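Local coordinates for protein muconate lactonizing enzyme (Corynebacterium glutamicum, PDB 3I4K) that belongs to the muconate lactonizing enzyme branch of the enolase superfamily and holds a magnesium ion in its barrel domain, at residues G25-T30 with N202-R207; L274-H279 with L315-S320; K287-A292 with L297-A302. All blocks are in the same frame, centred on the assembly; numbering follows the deposited sequence.

Contact 1. Residues G25-T30 with N202-R207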
# COMPACT_ATOMS: atom_id res chain seq x y z
N GLY A 25 -5.97 -22.53 25.39
CA GLY A 25 -6.86 -21.69 26.17
C GLY A 25 -6.65 -20.19 26.08
O GLY A 25 -5.53 -19.69 26.19
N PHE A 26 -7.76 -19.48 25.91
CA PHE A 26 -7.75 -18.02 25.82
C PHE A 26 -8.35 -17.44 27.10
O PHE A 26 -8.66 -18.17 28.05
CB PHE A 26 -8.56 -17.55 24.62
CG PHE A 26 -8.05 -18.04 23.29
CD1 PHE A 26 -7.10 -17.32 22.59
CD2 PHE A 26 -8.53 -19.23 22.75
CE1 PHE A 26 -6.63 -17.76 21.36
CE2 PHE A 26 -8.06 -19.69 21.52
CZ PHE A 26 -7.11 -18.95 20.82
N ALA A 27 -8.54 -16.13 27.11
CA ALA A 27 -9.10 -15.45 28.26
C ALA A 27 -10.46 -15.98 28.69
O ALA A 27 -10.72 -16.15 29.88
CB ALA A 27 -9.20 -13.94 27.98
N THR A 28 -11.33 -16.26 27.73
CA THR A 28 -12.67 -16.73 28.07
C THR A 28 -13.13 -18.01 27.40
O THR A 28 -14.26 -18.46 27.63
CB THR A 28 -13.69 -15.63 27.77
OG1 THR A 28 -13.80 -15.49 26.35
CG2 THR A 28 -13.23 -14.30 28.37
N THR A 29 -12.28 -18.60 26.58
CA THR A 29 -12.62 -19.85 25.90
C THR A 29 -11.39 -20.74 25.84
O THR A 29 -10.30 -20.34 26.25
CB THR A 29 -13.11 -19.61 24.44
OG1 THR A 29 -12.08 -18.96 23.68
CG2 THR A 29 -14.38 -18.77 24.42
N THR A 30 -11.58 -21.94 25.34
CA THR A 30 -10.51 -22.91 25.19
C THR A 30 -10.81 -23.69 23.93
O THR A 30 -11.91 -24.21 23.76
CB THR A 30 -10.45 -23.88 26.38
OG1 THR A 30 -10.12 -23.16 27.57
CG2 THR A 30 -9.40 -24.95 26.14
N ASN A 202 -6.05 -10.28 25.05
CA ASN A 202 -7.20 -10.22 24.17
C ASN A 202 -8.30 -9.28 24.64
O ASN A 202 -9.48 -9.63 24.65
CB ASN A 202 -7.76 -11.63 23.96
CG ASN A 202 -6.98 -12.42 22.93
OD1 ASN A 202 -7.02 -12.12 21.73
ND2 ASN A 202 -6.26 -13.44 23.39
N ALA A 203 -7.90 -8.07 25.03
CA ALA A 203 -8.83 -7.03 25.47
C ALA A 203 -9.74 -7.41 26.63
O ALA A 203 -10.75 -6.75 26.84
CB ALA A 203 -9.68 -6.57 24.29
N ARG A 204 -9.38 -8.45 27.38
CA ARG A 204 -10.24 -8.89 28.48
C ARG A 204 -9.95 -8.33 29.88
O ARG A 204 -10.50 -8.81 30.87
CB ARG A 204 -10.33 -10.42 28.50
CG ARG A 204 -11.04 -10.99 27.26
CD ARG A 204 -12.30 -10.19 26.95
NE ARG A 204 -13.31 -10.87 26.13
CZ ARG A 204 -13.20 -11.13 24.83
NH1 ARG A 204 -12.12 -10.78 24.15
NH2 ARG A 204 -14.21 -11.72 24.20
N TRP A 205 -9.08 -7.33 29.98
CA TRP A 205 -8.83 -6.69 31.27
C TRP A 205 -9.37 -5.28 31.10
O TRP A 205 -9.29 -4.72 30.00
CB TRP A 205 -7.33 -6.58 31.57
CG TRP A 205 -6.78 -7.69 32.40
CD1 TRP A 205 -7.38 -8.90 32.68
CD2 TRP A 205 -5.51 -7.72 33.05
NE1 TRP A 205 -6.55 -9.67 33.45
CE2 TRP A 205 -5.39 -8.97 33.70
CE3 TRP A 205 -4.45 -6.81 33.14
CZ2 TRP A 205 -4.26 -9.33 34.42
CZ3 TRP A 205 -3.32 -7.17 33.87
CH2 TRP A 205 -3.23 -8.42 34.50
N ASP A 206 -9.94 -4.70 32.16
CA ASP A 206 -10.43 -3.34 32.03
C ASP A 206 -9.25 -2.41 32.27
O ASP A 206 -8.18 -2.85 32.71
CB ASP A 206 -11.61 -3.03 33.00
CG ASP A 206 -11.26 -3.21 34.47
OD1 ASP A 206 -10.08 -3.16 34.86
OD2 ASP A 206 -12.21 -3.39 35.27
N ARG A 207 -9.42 -1.13 31.96
CA ARG A 207 -8.35 -0.16 32.13
C ARG A 207 -7.76 -0.15 33.52
O ARG A 207 -6.55 -0.22 33.68
CB ARG A 207 -8.86 1.24 31.77
CG ARG A 207 -7.88 2.35 32.09
CD ARG A 207 -8.60 3.70 32.09
NE ARG A 207 -7.77 4.78 32.62
CZ ARG A 207 -6.95 5.50 31.87
NH1 ARG A 207 -6.87 5.23 30.58
NH2 ARG A 207 -6.23 6.48 32.39
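With CG anti to the carbonyl carbon (chi1 -66°) and a bend at the next bond, the side chain of Arg-204 lays its aliphatic root against Ala-27 and Thr-28. The CB of Ala-27 touches Arg-204 CG at 3.6 Å, and the meeting is purely apolar. The side chain of Thr-28 crosses that of Arg-204 at about a right angle, with CG2 4.1 Å from Arg-204 NE. The guanidinium is then steadied from its own loop: Arg-204 NH1 donates to Asn-202 O over 2.9 Å, with that oxygen in the guanidinium plane and the donor nearly in line with the C=O bond (168°). A second grip, from NH2 to the carbonyl of Trp-60, fixes the rotation of the group further. Beside this, Phe-26 turns the edge of its ring to Asn-202, ring and amide planes 71° apart. Within 25-30 the turn is closed by Phe-26 N bonding to Thr-29 O at 2.7 Å. Asn-202 follows closely on Asp-200, a magnesium ligand whose OD1 accepts from the backbone N of Asn-202. Here, then, a loop of the N-terminal domain leans over the end of a barrel strand beside the metal, the arrangement characteristic of the enolase superfamily, in which the N-terminal domain caps the active-site mouth of the barrel.

Contact 2. Residues L274-H279 with L315-S320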
# COMPACT_ATOMS: atom_id res chain seq x y z
N LEU A 274 -0.23 -7.20 12.50
CA LEU A 274 -0.78 -7.27 11.15
C LEU A 274 -1.08 -8.70 10.75
O LEU A 274 -0.20 -9.56 10.76
CB LEU A 274 0.20 -6.58 10.19
CG LEU A 274 0.36 -6.75 8.68
CD1 LEU A 274 -0.87 -7.33 8.01
CD2 LEU A 274 0.72 -5.38 8.11
N LYS A 275 -2.34 -8.96 10.41
CA LYS A 275 -2.79 -10.29 10.02
C LYS A 275 -3.57 -10.14 8.72
O LYS A 275 -4.55 -9.39 8.65
CB LYS A 275 -3.71 -10.87 11.09
CG LYS A 275 -3.16 -10.82 12.50
CD LYS A 275 -4.15 -11.42 13.50
CE LYS A 275 -3.62 -11.35 14.93
NZ LYS A 275 -4.63 -11.75 15.94
N THR A 276 -3.14 -10.87 7.69
CA THR A 276 -3.81 -10.80 6.39
C THR A 276 -5.28 -11.18 6.48
O THR A 276 -6.10 -10.69 5.71
CB THR A 276 -3.07 -11.69 5.37
OG1 THR A 276 -2.97 -13.03 5.88
CG2 THR A 276 -1.67 -11.15 5.11
N THR A 277 -5.61 -12.03 7.44
CA THR A 277 -6.99 -12.46 7.61
C THR A 277 -7.87 -11.36 8.24
O THR A 277 -8.93 -11.01 7.70
CB THR A 277 -7.08 -13.74 8.48
OG1 THR A 277 -6.21 -13.62 9.62
CG2 THR A 277 -6.65 -14.96 7.65
N LYS A 278 -7.40 -10.81 9.36
CA LYS A 278 -8.12 -9.77 10.06
C LYS A 278 -8.28 -8.47 9.26
O LYS A 278 -9.27 -7.77 9.43
CB LYS A 278 -7.42 -9.46 11.39
CG LYS A 278 -8.01 -8.27 12.16
CD LYS A 278 -7.15 -7.92 13.40
CE LYS A 278 -5.69 -7.63 13.02
NZ LYS A 278 -4.88 -7.14 14.18
N HIS A 279 -7.32 -8.18 8.38
CA HIS A 279 -7.40 -6.95 7.61
C HIS A 279 -8.26 -7.06 6.37
O HIS A 279 -8.50 -6.08 5.68
CB HIS A 279 -5.99 -6.47 7.24
CG HIS A 279 -5.14 -6.17 8.43
ND1 HIS A 279 -5.58 -5.43 9.49
CD2 HIS A 279 -3.86 -6.51 8.71
CE1 HIS A 279 -4.62 -5.32 10.39
NE2 HIS A 279 -3.56 -5.97 9.94
N LEU A 315 2.84 -15.54 5.01
CA LEU A 315 4.29 -15.59 4.86
C LEU A 315 4.69 -14.94 3.53
O LEU A 315 5.77 -14.34 3.42
CB LEU A 315 4.79 -17.04 4.92
CG LEU A 315 4.82 -17.69 6.31
CD1 LEU A 315 5.03 -19.19 6.17
CD2 LEU A 315 5.94 -17.08 7.15
N GLN A 316 3.83 -15.05 2.53
CA GLN A 316 4.10 -14.43 1.24
C GLN A 316 4.04 -12.92 1.45
O GLN A 316 4.80 -12.17 0.84
CB GLN A 316 3.04 -14.85 0.21
CG GLN A 316 3.07 -16.34 -0.14
CD GLN A 316 4.21 -16.73 -1.07
OE1 GLN A 316 4.61 -17.90 -1.13
NE2 GLN A 316 4.73 -15.76 -1.81
N PHE A 317 3.15 -12.49 2.34
CA PHE A 317 3.01 -11.08 2.63
C PHE A 317 4.27 -10.60 3.33
O PHE A 317 4.86 -9.61 2.93
CB PHE A 317 1.78 -10.80 3.50
CG PHE A 317 1.59 -9.34 3.82
CD1 PHE A 317 2.05 -8.80 5.02
CD2 PHE A 317 1.01 -8.48 2.88
CE1 PHE A 317 1.96 -7.42 5.27
CE2 PHE A 317 0.92 -7.10 3.12
CZ PHE A 317 1.39 -6.57 4.33
N ALA A 318 4.68 -11.33 4.36
CA ALA A 318 5.88 -10.97 5.09
C ALA A 318 7.11 -10.98 4.18
O ALA A 318 8.04 -10.19 4.36
CB ALA A 318 6.09 -11.91 6.25
N ALA A 319 7.12 -11.89 3.20
CA ALA A 319 8.25 -12.00 2.29
C ALA A 319 8.42 -10.76 1.42
O ALA A 319 9.53 -10.42 1.03
CB ALA A 319 8.10 -13.23 1.41
N SER A 320 7.31 -10.09 1.13
CA SER A 320 7.32 -8.92 0.27
C SER A 320 7.10 -7.59 0.98
O SER A 320 7.08 -6.54 0.33
CB SER A 320 6.24 -9.08 -0.79
OG SER A 320 4.96 -9.13 -0.19
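Apolar contact carries the whole junction, and Phe-317 is its centre on the helical side. Its CG stands anti to the backbone N (chi1 -179°), which sends the ring out from helix 308-320 toward the end of strand 271-274. Leu-274 comes from the opposite direction, and its branched end gathers round a single ring corner: CD2 lies 3.7 Å from Phe-317 CE1, with CG and CD1 of the leucine almost as near to the same carbon. CD2 also reaches CZ, so the methyl lies beside the CE1-CZ bond, obliquely to the ring plane. Thr-276 works at the root of the same side chain. Its methyl CG2 sits 3.8 Å from Phe-317 CB and nearly as close to CG, the two side chains sliding past each other in opposite directions. Ser-285 and Lys-286 of helix 282-294 also pack on the phenylalanine, which is buried.

The contact belongs to the barrel domain, where helices wrap a cylinder of parallel strands; here the loop leaving strand 271-274 is packed against the helix that follows the next strand, 298-301.

Polar bonds act around this apolar patch. With its methyl given to the ring, Thr-276 directs OG1 to Ser-314 OG, a hydrogen bond to the residue just before 315-320. The loop is itself folded by a turn in which His-279 N donates to Lys-275 O at 3.0 Å. Beyond it, the amines of Lys-275 and Lys-278 both reach the carboxylate of Asp-251, a magnesium ligand: Lys-278 NZ forms a salt bridge with OD1, and Lys-275 NZ hydrogen-bonds OD2.

Contact 3. Residues K287-A292 with L297-A302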
# COMPACT_ATOMS: atom_id res chain seq x y z
N LYS A 287 -2.01 -1.84 2.96
CA LYS A 287 -2.40 -0.52 3.43
C LYS A 287 -2.06 -0.35 4.91
O LYS A 287 -1.56 0.70 5.32
CB LYS A 287 -3.89 -0.29 3.19
CG LYS A 287 -4.30 -0.45 1.72
CD LYS A 287 -5.76 -0.13 1.53
CE LYS A 287 -6.23 -0.43 0.11
NZ LYS A 287 -7.69 -0.20 -0.01
N ILE A 288 -2.32 -1.38 5.71
CA ILE A 288 -2.02 -1.30 7.14
C ILE A 288 -0.53 -1.02 7.28
O ILE A 288 -0.12 -0.14 8.04
CB ILE A 288 -2.32 -2.64 7.88
CG1 ILE A 288 -3.80 -3.02 7.75
CG2 ILE A 288 -1.92 -2.50 9.35
CD1 ILE A 288 -4.79 -2.15 8.56
N ALA A 289 0.29 -1.77 6.55
CA ALA A 289 1.74 -1.61 6.62
C ALA A 289 2.21 -0.21 6.22
O ALA A 289 3.10 0.36 6.87
CB ALA A 289 2.42 -2.66 5.74
N ALA A 290 1.62 0.33 5.16
CA ALA A 290 1.98 1.66 4.66
C ALA A 290 1.75 2.72 5.74
O ALA A 290 2.61 3.56 5.98
CB ALA A 290 1.15 2.00 3.43
N ILE A 291 0.58 2.67 6.37
CA ILE A 291 0.23 3.63 7.40
C ILE A 291 1.13 3.46 8.62
O ILE A 291 1.71 4.42 9.10
CB ILE A 291 -1.26 3.48 7.78
CG1 ILE A 291 -2.11 3.89 6.57
CG2 ILE A 291 -1.59 4.32 9.00
CD1 ILE A 291 -3.54 3.39 6.63
N ALA A 292 1.26 2.23 9.12
CA ALA A 292 2.12 1.98 10.27
C ALA A 292 3.54 2.50 10.00
O ALA A 292 4.11 3.26 10.80
CB ALA A 292 2.15 0.47 10.57
N LEU A 297 5.46 3.12 13.16
CA LEU A 297 5.01 1.99 13.97
C LEU A 297 5.42 0.66 13.34
O LEU A 297 5.16 0.41 12.16
CB LEU A 297 3.49 2.03 14.15
CG LEU A 297 2.88 3.34 14.69
CD1 LEU A 297 1.42 3.08 15.03
CD2 LEU A 297 3.62 3.83 15.92
N ALA A 298 6.08 -0.19 14.11
CA ALA A 298 6.52 -1.49 13.61
C ALA A 298 5.32 -2.39 13.36
O ALA A 298 4.27 -2.23 13.99
CB ALA A 298 7.44 -2.14 14.62
N CYS A 299 5.47 -3.31 12.41
CA CYS A 299 4.42 -4.28 12.12
C CYS A 299 4.96 -5.67 12.45
O CYS A 299 6.12 -5.99 12.16
CB CYS A 299 3.99 -4.22 10.65
SG CYS A 299 2.95 -2.81 10.19
N HIS A 300 4.13 -6.47 13.11
CA HIS A 300 4.47 -7.84 13.50
C HIS A 300 3.68 -8.77 12.58
O HIS A 300 2.51 -8.50 12.27
CB HIS A 300 4.05 -8.06 14.95
CG HIS A 300 4.39 -9.42 15.49
ND1 HIS A 300 5.68 -9.82 15.76
CD2 HIS A 300 3.59 -10.44 15.90
CE1 HIS A 300 5.66 -11.02 16.32
NE2 HIS A 300 4.40 -11.42 16.41
N GLY A 301 4.31 -9.85 12.11
CA GLY A 301 3.59 -10.79 11.26
C GLY A 301 2.72 -11.63 12.18
O GLY A 301 3.07 -12.77 12.52
N ALA A 302 1.57 -11.08 12.58
CA ALA A 302 0.65 -11.75 13.50
C ALA A 302 -0.22 -12.83 12.86
O ALA A 302 -0.44 -12.86 11.64
CB ALA A 302 -0.24 -10.71 14.21
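A beta-alpha-beta unit of the barrel, made of strand 271-274, helix 282-294 and strand 298-301, supplies this contact, which lies where the helix returns the chain to the sheet. Ala-292 meets 297-302 twice, through its carbonyl oxygen and through its methyl. The oxygen accepts from Leu-297 N at 2.7 Å, a fairly straight bond (154° at the hydrogen). This backbone bond pins the start of the strand segment close under the helix, bringing Ala-292 CB to within 4.1 Å of Leu-297 CB. The same methyl also meets Cys-299, whose SG lies 3.4 Å from it, a snug approach. The thiol reaches there because SG is set anti to its carbonyl carbon (chi1 -75°), which also brings it to Ala-289, whose CA is 4.0 Å from SG. Two alanines, about a turn apart, thus present small groups to the sulfur on the helix side, and the helix can lie near the strand. Around it, Ala-292 and Ala-289 also touch Ile-272 and Leu-274 of strand 271-274, respectively, Leu-297 packs on Val-264 of helix 257-266, and Cys-299 meets Ile-324 of strand 324-325. Elsewhere on the helix, Ala-290, whose CB points away from the strand, packs against Lys-287 of the second subunit.

Running from the N terminus, the chain first lays down 25-30, between strands 8-25 and 30-43, and 171 residues later contact 1 closes that long loop at 202-207, tying the N-terminal domain to the barrel. Both other contacts come after contact 1 has closed and lie within the barrel domain. Contact 2 opens at 274-279 and closes at 315-320; contact 3, with only four residues between its segments, is nested inside that span. The two touch: Leu-274 N and His-300 O, 3.0 Å apart, probably form a hydrogen bond between neighbouring strands. Contact 1 stands apart, its centre about 24 Å from that of each of the others.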